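PDB 6IUY: glycerol-3-phosphate dehydrogenase [NAD(+)] from Dunaliella salina, which probably catalyses the NAD-dependent interconversion of sn-glycerol 3-phosphate and dihydroxyacetone phosphate, and joins it to a phosphatase-like domain for direct conversion of dihydroxyacetone phosphate to glycerol. Local coordinates for residues A375-K380 / I402-M408; P389-S393 / E458-T462; S422-Y428 / F446-A452. All coordinates share one frame; numbering follows the deposited sequence.

Contact 1: residues A375-K380 / I402-M408. With NAD (nicotinamide-adenine-dinucleotide), chain C; 13P (1,3-dihydroxyacetonephosphate), chain D.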
loop_
_atom_site.group_PDB
_atom_site.type_symbol
_atom_site.label_atom_id
_atom_site.label_comp_id
_atom_site.label_asym_id
_atom_site.label_seq_id
_atom_site.Cartn_x
_atom_site.Cartn_y
_atom_site.Cartn_z
ATOM N N ALA A 375 -26.730 8.015 1.905
ATOM C CA ALA A 375 -26.348 7.043 2.927
ATOM C C ALA A 375 -24.823 6.902 3.014
ATOM O O ALA A 375 -24.112 7.082 2.021
ATOM C CB ALA A 375 -26.985 5.699 2.642
ATOM N N ILE A 376 -24.325 6.581 4.203
ATOM C CA ILE A 376 -22.944 6.114 4.337
ATOM C C ILE A 376 -22.898 4.986 5.344
ATOM O O ILE A 376 -23.650 4.973 6.311
ATOM C CB ILE A 376 -21.987 7.233 4.767
ATOM C CG1 ILE A 376 -20.528 6.758 4.701
ATOM C CG2 ILE A 376 -22.360 7.745 6.152
ATOM C CD1 ILE A 376 -19.483 7.901 4.781
ATOM N N SER A 377 -22.017 4.031 5.098
ATOM C CA SER A 377 -21.865 2.873 5.967
ATOM C C SER A 377 -20.501 2.885 6.639
ATOM O O SER A 377 -19.476 3.144 5.999
ATOM C CB SER A 377 -22.050 1.593 5.160
ATOM O OG SER A 377 -21.766 0.460 5.954
ATOM N N LEU A 378 -20.496 2.645 7.941
ATOM C CA LEU A 378 -19.279 2.534 8.727
ATOM C C LEU A 378 -19.035 1.072 9.086
ATOM O O LEU A 378 -18.092 0.746 9.803
ATOM C CB LEU A 378 -19.393 3.377 9.999
ATOM C CG LEU A 378 -19.007 4.851 9.923
ATOM C CD1 LEU A 378 -19.731 5.569 8.781
ATOM C CD2 LEU A 378 -19.296 5.522 11.248
ATOM N N THR A 379 -19.882 0.192 8.562
ATOM C CA THR A 379 -19.973 -1.186 9.033
ATOM C C THR A 379 -19.049 -2.176 8.303
ATOM O O THR A 379 -18.872 -2.103 7.080
ATOM C CB THR A 379 -21.432 -1.669 8.911
ATOM O OG1 THR A 379 -22.243 -0.924 9.827
ATOM C CG2 THR A 379 -21.565 -3.170 9.220
ATOM N N LYS A 380 -18.494 -3.125 9.054
ATOM C CA LYS A 380 -17.547 -4.087 8.504
ATOM C C LYS A 380 -18.096 -5.495 8.665
ATOM O O LYS A 380 -18.557 -5.891 9.748
ATOM C CB LYS A 380 -16.172 -3.930 9.186
ATOM C CG LYS A 380 -15.513 -2.602 8.846
ATOM C CD LYS A 380 -14.308 -2.270 9.719
ATOM C CE LYS A 380 -13.846 -0.856 9.424
ATOM N NZ LYS A 380 -12.711 -0.374 10.283
ATOM N N ILE A 402 -30.854 3.479 -2.692
ATOM C CA ILE A 402 -30.090 4.708 -2.610
ATOM C C ILE A 402 -28.589 4.433 -2.722
ATOM O O ILE A 402 -28.117 3.314 -2.477
ATOM C CB ILE A 402 -30.364 5.443 -1.303
ATOM C CG1 ILE A 402 -30.118 4.511 -0.121
ATOM C CG2 ILE A 402 -31.807 5.964 -1.265
ATOM C CD1 ILE A 402 -30.193 5.224 1.210
ATOM N N ASP A 403 -27.837 5.466 -3.079
ATOM C CA ASP A 403 -26.396 5.324 -3.199
ATOM C C ASP A 403 -25.765 5.362 -1.818
ATOM O O ASP A 403 -26.240 6.068 -0.932
ATOM C CB ASP A 403 -25.817 6.405 -4.108
ATOM C CG ASP A 403 -25.989 6.062 -5.578
ATOM O OD1 ASP A 403 -25.013 5.593 -6.213
ATOM O OD2 ASP A 403 -27.117 6.228 -6.091
ATOM N N CYS A 404 -24.704 4.582 -1.630
ATOM C CA CYS A 404 -24.120 4.454 -0.301
ATOM C C CYS A 404 -22.598 4.531 -0.331
ATOM O O CYS A 404 -21.938 3.677 -0.918
ATOM C CB CYS A 404 -24.575 3.148 0.342
ATOM S SG CYS A 404 -24.091 2.969 2.094
ATOM N N SER A 405 -22.064 5.570 0.302
ATOM C CA SER A 405 -20.630 5.716 0.495
ATOM C C SER A 405 -20.167 4.828 1.664
ATOM O O SER A 405 -20.998 4.170 2.303
ATOM C CB SER A 405 -20.289 7.178 0.783
ATOM O OG SER A 405 -20.748 8.022 -0.256
ATOM N N VAL A 406 -18.860 4.817 1.945
ATOM C CA VAL A 406 -18.324 4.163 3.136
ATOM C C VAL A 406 -17.291 5.028 3.825
ATOM O O VAL A 406 -16.678 5.917 3.209
ATOM C CB VAL A 406 -17.670 2.812 2.831
ATOM C CG1 VAL A 406 -18.696 1.832 2.254
ATOM C CG2 VAL A 406 -16.425 2.999 1.918
ATOM N N LEU A 407 -17.122 4.786 5.120
ATOM C CA LEU A 407 -16.042 5.407 5.861
ATOM C C LEU A 407 -15.252 4.259 6.458
ATOM O O LEU A 407 -15.776 3.526 7.295
ATOM C CB LEU A 407 -16.563 6.355 6.944
ATOM C CG LEU A 407 -15.600 7.136 7.851
ATOM C CD1 LEU A 407 -16.364 8.243 8.544
ATOM C CD2 LEU A 407 -14.962 6.249 8.908
ATOM N N MET A 408 -14.006 4.106 6.018
ATOM C CA MET A 408 -13.145 3.002 6.462
ATOM C C MET A 408 -11.772 3.526 6.833
ATOM O O MET A 408 -11.189 4.311 6.083
ATOM C CB MET A 408 -13.010 1.953 5.371
ATOM C CG MET A 408 -14.318 1.404 4.884
ATOM S SD MET A 408 -14.887 0.074 5.944
ATOM C CE MET A 408 -16.656 0.425 6.018
HETATM P PA NAD C . -20.660 -2.863 19.092
HETATM O O1A NAD C . -20.320 -1.944 20.192
HETATM O O2A NAD C . -19.568 -3.867 18.752
HETATM O O5B NAD C . -21.989 -3.731 19.458
HETATM C C5B NAD C . -22.941 -3.229 20.408
HETATM C C4B NAD C . -24.289 -2.943 19.699
HETATM O O4B NAD C . -24.829 -4.064 19.307
HETATM C C3B NAD C . -25.283 -2.367 20.711
HETATM O O3B NAD C . -25.463 -1.034 20.569
HETATM C C2B NAD C . -26.599 -3.114 20.418
HETATM O O2B NAD C . -27.710 -2.114 20.365
HETATM C C1B NAD C . -26.385 -3.686 19.283
HETATM N N9A NAD C . -27.182 -4.835 19.181
HETATM C C8A NAD C . -27.195 -5.932 19.974
HETATM N N7A NAD C . -28.132 -6.773 19.482
HETATM C C5A NAD C . -28.716 -6.192 18.400
HETATM C C6A NAD C . -29.728 -6.597 17.548
HETATM N N6A NAD C . -30.458 -7.816 17.616
HETATM N N1A NAD C . -30.100 -5.813 16.528
HETATM C C2A NAD C . -29.484 -4.610 16.347
HETATM N N3A NAD C . -28.503 -4.203 17.185
HETATM C C4A NAD C . -28.123 -4.999 18.209
HETATM O O3 NAD C . -20.987 -1.970 17.798
HETATM P PN NAD C . -20.018 -0.918 17.074
HETATM O O1N NAD C . -18.748 -0.702 17.877
HETATM O O2N NAD C . -20.716 0.407 16.875
HETATM O O5D NAD C . -19.584 -1.566 15.701
HETATM C C5D NAD C . -20.508 -1.728 14.641
HETATM C C4D NAD C . -19.703 -1.748 13.334
HETATM O O4D NAD C . -18.723 -0.865 13.385
HETATM C C3D NAD C . -19.043 -3.105 13.192
HETATM O O3D NAD C . -19.244 -3.556 11.942
HETATM C C2D NAD C . -17.531 -2.846 13.442
HETATM O O2D NAD C . -16.773 -3.900 12.717
HETATM C C1D NAD C . -17.350 -1.636 12.991
HETATM N N1N NAD C . -16.245 -0.908 13.582
HETATM C C2N NAD C . -15.985 -0.927 14.936
HETATM C C3N NAD C . -14.911 -0.206 15.456
HETATM C C7N NAD C . -14.638 -0.276 16.974
HETATM O O7N NAD C . -13.572 0.096 17.424
HETATM N N7N NAD C . -15.679 -0.774 17.839
HETATM C C4N NAD C . -14.094 0.541 14.635
HETATM C C5N NAD C . -14.366 0.589 13.279
HETATM C C6N NAD C . -15.448 -0.131 12.770
HETATM P P 13P D . -12.083 -4.892 16.130
HETATM O O1P 13P D . -11.359 -4.216 14.991
HETATM O O2P 13P D . -11.901 -4.009 17.331
HETATM O O3P 13P D . -11.453 -6.244 16.334
HETATM O O1 13P D . -13.650 -5.126 15.926
HETATM C C1 13P D . -14.299 -4.923 14.691
HETATM C C2 13P D . -13.866 -3.574 14.222
HETATM O O2 13P D . -13.613 -2.710 15.034
HETATM C C3 13P D . -13.728 -3.279 12.755
HETATM O O3 13P D . -12.580 -2.465 12.571
HETATM O O HOH W 1 -23.575 8.749 -0.379
HETATM O O HOH W 2 -16.032 2.568 9.661
#
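A375 O is held twice by N-H or O-H donors: the backbone S405 N reaches it at 3.1 Å and a water donates to it at 3.0 Å. That water also bonds S405 OG, a hydroxyl whose other partner is A429 N, so the side chain and the amide of S405 both serve the same carbonyl, one of them through water. Further along, S377 N binds S405 O and S377 O receives L407 N at 3.0 Å. These bonds are the regular pairing of two neighbouring parallel strands, twisted by 35°, in the central sheet of the Rossmann-type NAD domain; an antiparallel hairpin, 382-385 with 388-391, and then helix 392-400 lie between them in the chain, so the parallel crossover carries an inserted hairpin. On the face of I376 and S405, the I376 side chain turns its CG1 anti to the backbone N (chi1 -172°), which carries CD1 along the partner strand to L407 CB, and helix 431-441 covers this side. On the other face the C404 sulfur lies close to S377 CB, and helix 392-400 closes over it. Past the strand end the chain turns, with S377 OG accepting T379 N in an ST turn, and delivers K380 to the ligands. K380 N points at NAD O3D, 3.0 Å away and nearly straight at 172°, while its extended side chain runs past M408 in the opposite direction, CE lying 3.7 Å from M408 SD, to place NZ 3.1 Å from 13P O3. The same NZ is salt-bridged to D519. A methionine in place of K380 would probably leave 13P O3 without this N-H donor and D519 without its charged mate. M408, bent at chi2 and chi3, tucks CE 3.5 Å from T379 O.

Contact 2: residues P389-S393 / E458-T462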
loop_
_atom_site.group_PDB
_atom_site.type_symbol
_atom_site.label_atom_id
_atom_site.label_comp_id
_atom_site.label_asym_id
_atom_site.label_seq_id
_atom_site.Cartn_x
_atom_site.Cartn_y
_atom_site.Cartn_z
ATOM N N PRO A 389 -19.952 -12.166 -2.415
ATOM C CA PRO A 389 -19.954 -11.185 -1.323
ATOM C C PRO A 389 -20.918 -10.029 -1.551
ATOM O O PRO A 389 -20.882 -9.414 -2.619
ATOM C CB PRO A 389 -18.518 -10.666 -1.324
ATOM C CG PRO A 389 -18.097 -10.804 -2.742
ATOM C CD PRO A 389 -18.740 -12.074 -3.244
ATOM N N GLN A 390 -21.748 -9.720 -0.561
ATOM C CA GLN A 390 -22.510 -8.478 -0.581
ATOM C C GLN A 390 -22.060 -7.635 0.603
ATOM O O GLN A 390 -22.326 -7.992 1.752
ATOM C CB GLN A 390 -24.020 -8.756 -0.523
ATOM C CG GLN A 390 -24.880 -7.517 -0.328
ATOM C CD GLN A 390 -26.378 -7.824 -0.262
ATOM O OE1 GLN A 390 -26.862 -8.459 0.679
ATOM N NE2 GLN A 390 -27.118 -7.366 -1.266
ATOM N N LEU A 391 -21.355 -6.535 0.345
ATOM C CA LEU A 391 -20.901 -5.679 1.440
ATOM C C LEU A 391 -22.048 -4.766 1.868
ATOM O O LEU A 391 -23.055 -4.651 1.173
ATOM C CB LEU A 391 -19.676 -4.857 1.034
ATOM C CG LEU A 391 -18.536 -5.726 0.500
ATOM C CD1 LEU A 391 -17.309 -4.903 0.113
ATOM C CD2 LEU A 391 -18.201 -6.786 1.530
ATOM N N ILE A 392 -21.908 -4.103 3.006
ATOM C CA ILE A 392 -23.038 -3.344 3.502
ATOM C C ILE A 392 -23.490 -2.277 2.503
ATOM O O ILE A 392 -24.696 -2.068 2.316
ATOM C CB ILE A 392 -22.738 -2.689 4.839
ATOM C CG1 ILE A 392 -22.221 -3.745 5.812
ATOM C CG2 ILE A 392 -24.027 -2.018 5.393
ATOM C CD1 ILE A 392 -23.004 -5.055 5.730
ATOM N N SER A 393 -22.543 -1.617 1.844
ATOM C CA SER A 393 -22.917 -0.545 0.937
ATOM C C SER A 393 -23.689 -1.102 -0.266
ATOM O O SER A 393 -24.582 -0.439 -0.794
ATOM C CB SER A 393 -21.693 0.239 0.476
ATOM O OG SER A 393 -21.141 -0.335 -0.696
ATOM N N GLU A 458 -14.038 -0.695 1.135
ATOM C CA GLU A 458 -15.030 -1.417 1.896
ATOM C C GLU A 458 -14.594 -2.853 2.090
ATOM O O GLU A 458 -14.750 -3.394 3.169
ATOM C CB GLU A 458 -16.409 -1.358 1.221
ATOM C CG GLU A 458 -17.513 -1.822 2.152
ATOM C CD GLU A 458 -18.901 -1.604 1.589
ATOM O OE1 GLU A 458 -19.027 -1.532 0.353
ATOM O OE2 GLU A 458 -19.861 -1.508 2.393
ATOM N N MET A 459 -14.048 -3.476 1.051
ATOM C CA MET A 459 -13.604 -4.866 1.164
ATOM C C MET A 459 -12.370 -4.982 2.082
ATOM O O MET A 459 -12.219 -5.966 2.812
ATOM C CB MET A 459 -13.308 -5.453 -0.221
ATOM C CG MET A 459 -12.970 -6.921 -0.190
ATOM S SD MET A 459 -14.349 -8.018 0.191
ATOM C CE MET A 459 -15.129 -8.071 -1.421
ATOM N N CYS A 460 -11.511 -3.963 2.078
ATOM C CA CYS A 460 -10.396 -3.929 3.029
ATOM C C CYS A 460 -10.881 -3.832 4.462
ATOM O O CYS A 460 -10.423 -4.572 5.321
ATOM C CB CYS A 460 -9.459 -2.745 2.761
ATOM S SG CYS A 460 -8.359 -3.007 1.370
ATOM N N GLY A 461 -11.783 -2.893 4.731
ATOM C CA GLY A 461 -12.368 -2.795 6.055
ATOM C C GLY A 461 -12.949 -4.112 6.556
ATOM O O GLY A 461 -12.779 -4.447 7.712
ATOM N N THR A 462 -13.627 -4.852 5.687
ATOM C CA THR A 462 -14.256 -6.113 6.067
ATOM C C THR A 462 -13.285 -7.290 6.196
ATOM O O THR A 462 -13.352 -8.012 7.171
ATOM C CB THR A 462 -15.356 -6.507 5.044
ATOM O OG1 THR A 462 -16.497 -5.657 5.220
ATOM C CG2 THR A 462 -15.788 -7.939 5.224
#
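The E458 carboxylate lies between two aliphatic groups, with L391 CB directly over one face, 3.4 Å from E458 CD, and the CG1 methyl of V406, from the adjoining sheet, over the other. Its far edge is taken by S393. There S393 N gives OE2 a 2.7 Å hydrogen bond at 154°, using the syn lone pair, and S393 OG gives OE1 a second bond of 2.6 Å, meeting it on the syn side but 19° out of the carboxylate plane, displaced toward V406. Two donors from one residue therefore fix the rotation of the group, and the carbons on its two faces sandwich it. The E458 chain leaves its helix with CG anti to the backbone N (chi1 -167°) and stays extended beyond, so that the acid spans the gap to S393. L391 occupies the N-cap position of helix 392-400, so S393 N belongs to the first helical turn, and the positive end of the helix dipole would be expected to favour the ionised acid. L391 slides past E458 in the opposite direction: its CD1 sits 3.7 Å from E458 CG and equally near M459 N. Beyond it the thioether of M459, bent back at chi2 and chi3, brings CE within 4.2 Å of P389 CG, and helix 481-502 packs on the same methionine. L391 CD2 approaches T462 OG1, a hydroxyl engaged by G381 N. Here the end of strand 388-391 and the start of helix 392-400, in the nucleotide-binding part, meet the long helix 454-477 of the C-terminal helical part, the T462 side chain about 4 Å from that of K380, which binds NAD and dihydroxyacetone phosphate: a domain interface characteristic of a two-domain dehydrogenase with its active site in the cleft.

Contact 3: residues S422-Y428 / F446-A452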
loop_
_atom_site.group_PDB
_atom_site.type_symbol
_atom_site.label_atom_id
_atom_site.label_comp_id
_atom_site.label_asym_id
_atom_site.label_seq_id
_atom_site.Cartn_x
_atom_site.Cartn_y
_atom_site.Cartn_z
ATOM N N SER A 422 -6.394 10.704 14.678
ATOM C CA SER A 422 -6.704 9.527 13.892
ATOM C C SER A 422 -7.079 9.955 12.485
ATOM O O SER A 422 -7.111 11.144 12.185
ATOM C CB SER A 422 -7.837 8.735 14.545
ATOM O OG SER A 422 -7.907 7.437 13.978
ATOM N N GLU A 423 -7.346 8.998 11.607
ATOM C CA GLU A 423 -7.669 9.339 10.227
ATOM C C GLU A 423 -8.532 8.252 9.622
ATOM O O GLU A 423 -8.605 7.131 10.135
ATOM C CB GLU A 423 -6.388 9.576 9.388
ATOM C CG GLU A 423 -5.341 8.485 9.468
ATOM C CD GLU A 423 -4.031 8.801 8.701
ATOM O OE1 GLU A 423 -3.437 9.887 8.890
ATOM O OE2 GLU A 423 -3.573 7.930 7.929
ATOM N N ALA A 424 -9.224 8.589 8.541
ATOM C CA ALA A 424 -10.023 7.600 7.843
ATOM C C ALA A 424 -10.179 7.979 6.391
ATOM O O ALA A 424 -10.028 9.131 6.027
ATOM C CB ALA A 424 -11.408 7.457 8.493
ATOM N N VAL A 425 -10.511 6.993 5.578
ATOM C CA VAL A 425 -10.897 7.210 4.193
ATOM C C VAL A 425 -12.418 7.308 4.109
ATOM O O VAL A 425 -13.114 6.507 4.731
ATOM C CB VAL A 425 -10.451 6.038 3.298
ATOM C CG1 VAL A 425 -11.324 5.960 2.062
ATOM C CG2 VAL A 425 -8.953 6.125 2.951
ATOM N N ILE A 426 -12.938 8.264 3.342
ATOM C CA ILE A 426 -14.334 8.186 2.937
ATOM C C ILE A 426 -14.385 7.920 1.451
ATOM O O ILE A 426 -13.935 8.734 0.661
ATOM C CB ILE A 426 -15.128 9.468 3.288
ATOM C CG1 ILE A 426 -15.545 9.421 4.764
ATOM C CG2 ILE A 426 -16.362 9.579 2.399
ATOM C CD1 ILE A 426 -16.401 10.607 5.236
ATOM N N ALA A 427 -14.923 6.766 1.071
ATOM C CA ALA A 427 -15.043 6.419 -0.329
ATOM C C ALA A 427 -16.448 6.757 -0.800
ATOM O O ALA A 427 -17.409 6.127 -0.365
ATOM C CB ALA A 427 -14.737 4.958 -0.539
ATOM N N TYR A 428 -16.559 7.748 -1.683
ATOM C CA TYR A 428 -17.858 8.322 -2.043
ATOM C C TYR A 428 -18.510 7.612 -3.215
ATOM O O TYR A 428 -17.832 7.126 -4.129
ATOM C CB TYR A 428 -17.723 9.824 -2.346
ATOM C CG TYR A 428 -16.657 10.196 -3.361
ATOM C CD1 TYR A 428 -16.813 9.896 -4.715
ATOM C CD2 TYR A 428 -15.499 10.867 -2.970
ATOM C CE1 TYR A 428 -15.840 10.242 -5.641
ATOM C CE2 TYR A 428 -14.527 11.226 -3.897
ATOM C CZ TYR A 428 -14.709 10.910 -5.224
ATOM O OH TYR A 428 -13.742 11.255 -6.135
ATOM N N PHE A 446 -9.627 14.071 13.567
ATOM C CA PHE A 446 -10.082 12.981 12.720
ATOM C C PHE A 446 -10.011 13.446 11.260
ATOM O O PHE A 446 -10.961 14.044 10.744
ATOM C CB PHE A 446 -11.509 12.541 13.130
ATOM C CG PHE A 446 -11.927 11.211 12.549
ATOM C CD1 PHE A 446 -11.263 10.046 12.906
ATOM C CD2 PHE A 446 -12.981 11.128 11.644
ATOM C CE1 PHE A 446 -11.627 8.813 12.390
ATOM C CE2 PHE A 446 -13.364 9.893 11.107
ATOM C CZ PHE A 446 -12.670 8.728 11.481
ATOM N N ALA A 447 -8.857 13.204 10.623
ATOM C CA ALA A 447 -8.590 13.655 9.254
ATOM C C ALA A 447 -9.201 12.732 8.224
ATOM O O ALA A 447 -9.080 11.496 8.302
ATOM C CB ALA A 447 -7.089 13.781 9.005
ATOM N N ILE A 448 -9.847 13.340 7.237
ATOM C CA ILE A 448 -10.546 12.576 6.213
ATOM C C ILE A 448 -9.864 12.701 4.856
ATOM O O ILE A 448 -9.428 13.784 4.463
ATOM C CB ILE A 448 -12.006 13.026 6.095
ATOM C CG1 ILE A 448 -12.778 12.626 7.356
ATOM C CG2 ILE A 448 -12.648 12.436 4.857
ATOM C CD1 ILE A 448 -13.140 11.166 7.411
ATOM N N ASN A 449 -9.786 11.575 4.157
ATOM C CA ASN A 449 -9.229 11.494 2.821
ATOM C C ASN A 449 -10.291 10.956 1.862
ATOM O O ASN A 449 -10.811 9.853 2.075
ATOM C CB ASN A 449 -7.982 10.590 2.855
ATOM C CG ASN A 449 -7.360 10.377 1.494
ATOM O OD1 ASN A 449 -7.491 11.208 0.592
ATOM N ND2 ASN A 449 -6.662 9.252 1.340
ATOM N N LEU A 450 -10.623 11.715 0.813
ATOM C CA LEU A 450 -11.662 11.277 -0.137
ATOM C C LEU A 450 -11.096 10.412 -1.254
ATOM O O LEU A 450 -10.061 10.709 -1.841
ATOM C CB LEU A 450 -12.407 12.472 -0.752
ATOM C CG LEU A 450 -13.292 13.315 0.165
ATOM C CD1 LEU A 450 -13.954 14.439 -0.624
ATOM C CD2 LEU A 450 -14.352 12.494 0.876
ATOM N N LEU A 451 -11.800 9.332 -1.546
ATOM C CA LEU A 451 -11.339 8.349 -2.499
ATOM C C LEU A 451 -12.539 7.948 -3.299
ATOM O O LEU A 451 -13.639 7.920 -2.757
ATOM C CB LEU A 451 -10.753 7.129 -1.800
ATOM C CG LEU A 451 -9.247 6.966 -1.712
ATOM C CD1 LEU A 451 -8.635 8.223 -1.193
ATOM C CD2 LEU A 451 -8.947 5.801 -0.787
ATOM N N ALA A 452 -12.345 7.617 -4.573
ATOM C CA ALA A 452 -13.462 7.154 -5.373
ATOM C C ALA A 452 -13.678 5.642 -5.233
ATOM O O ALA A 452 -14.760 5.147 -5.565
ATOM C CB ALA A 452 -13.258 7.531 -6.814
#
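Strands 422-427 and 446-451 are the two arms of a beta-alpha-beta unit, linked through helix 431-441, at one end of the mixed sheet of the NAD domain. They run parallel, at 24° to each other, with S422 beside F446 and A427 beside L451. Six backbone bonds join them, from A447 N to S422 O at one end to Y428 N to L451 O at the other. Both A424 N to A447 O and I426 N to N449 O measure 2.9 Å. On the face that carries A424, I426, I448 and L450, helix 431-441 packs on the last three, with W437 and F441 on I426. Here I426 and L450 lie side by side, CG2 against CD2 at 3.9 Å, whereas I426 and I448 meet at an angle, CD1 to CD1 4.0 Å. F446, its CG anti to the backbone N (chi1 -166°), swings its ring back to the neighbouring strand: CZ lies 3.5 Å from A424 CB and the ring edge faces S422 CB. The same phenyl ring packs on W267, a residue that binds NAD. On the reverse face V425 and L451 cross at about a right angle, CG1 to CD2 3.7 Å, while a long, weak ion pair joins E423 OE2 to R489 NE of the second subunit. The strand end is finished by Y428. L451 O, the acceptor of Y428 N, also stands over the rim of one ring face, L450 CB lies at the ring edge, and A452 CA makes a CH-pi contact over the face, 4.2 Å from the ring centroid.

Overall arrangement
Along the dehydrogenase part, strand 374-377 opens contact 1, and the end of strand 388-391 with the start of helix 392-400 opens contact 2. Contact 1 closes first, when 402-408 returns beside its partner strand, so the two loops cross. Contact 3 then opens and closes in series with contact 1, through helix 431-441, and falls within the span between the two ends of contact 2, which closes last, on helix 454-477. Strand 404-408, paired with 374-377 in contact 1, pairs antiparallel with 422-427 of contact 3, making one sheet of both. Contact 2 ties the end of strand 388-391 and the start of helix 392-400 to the C-terminal helical part.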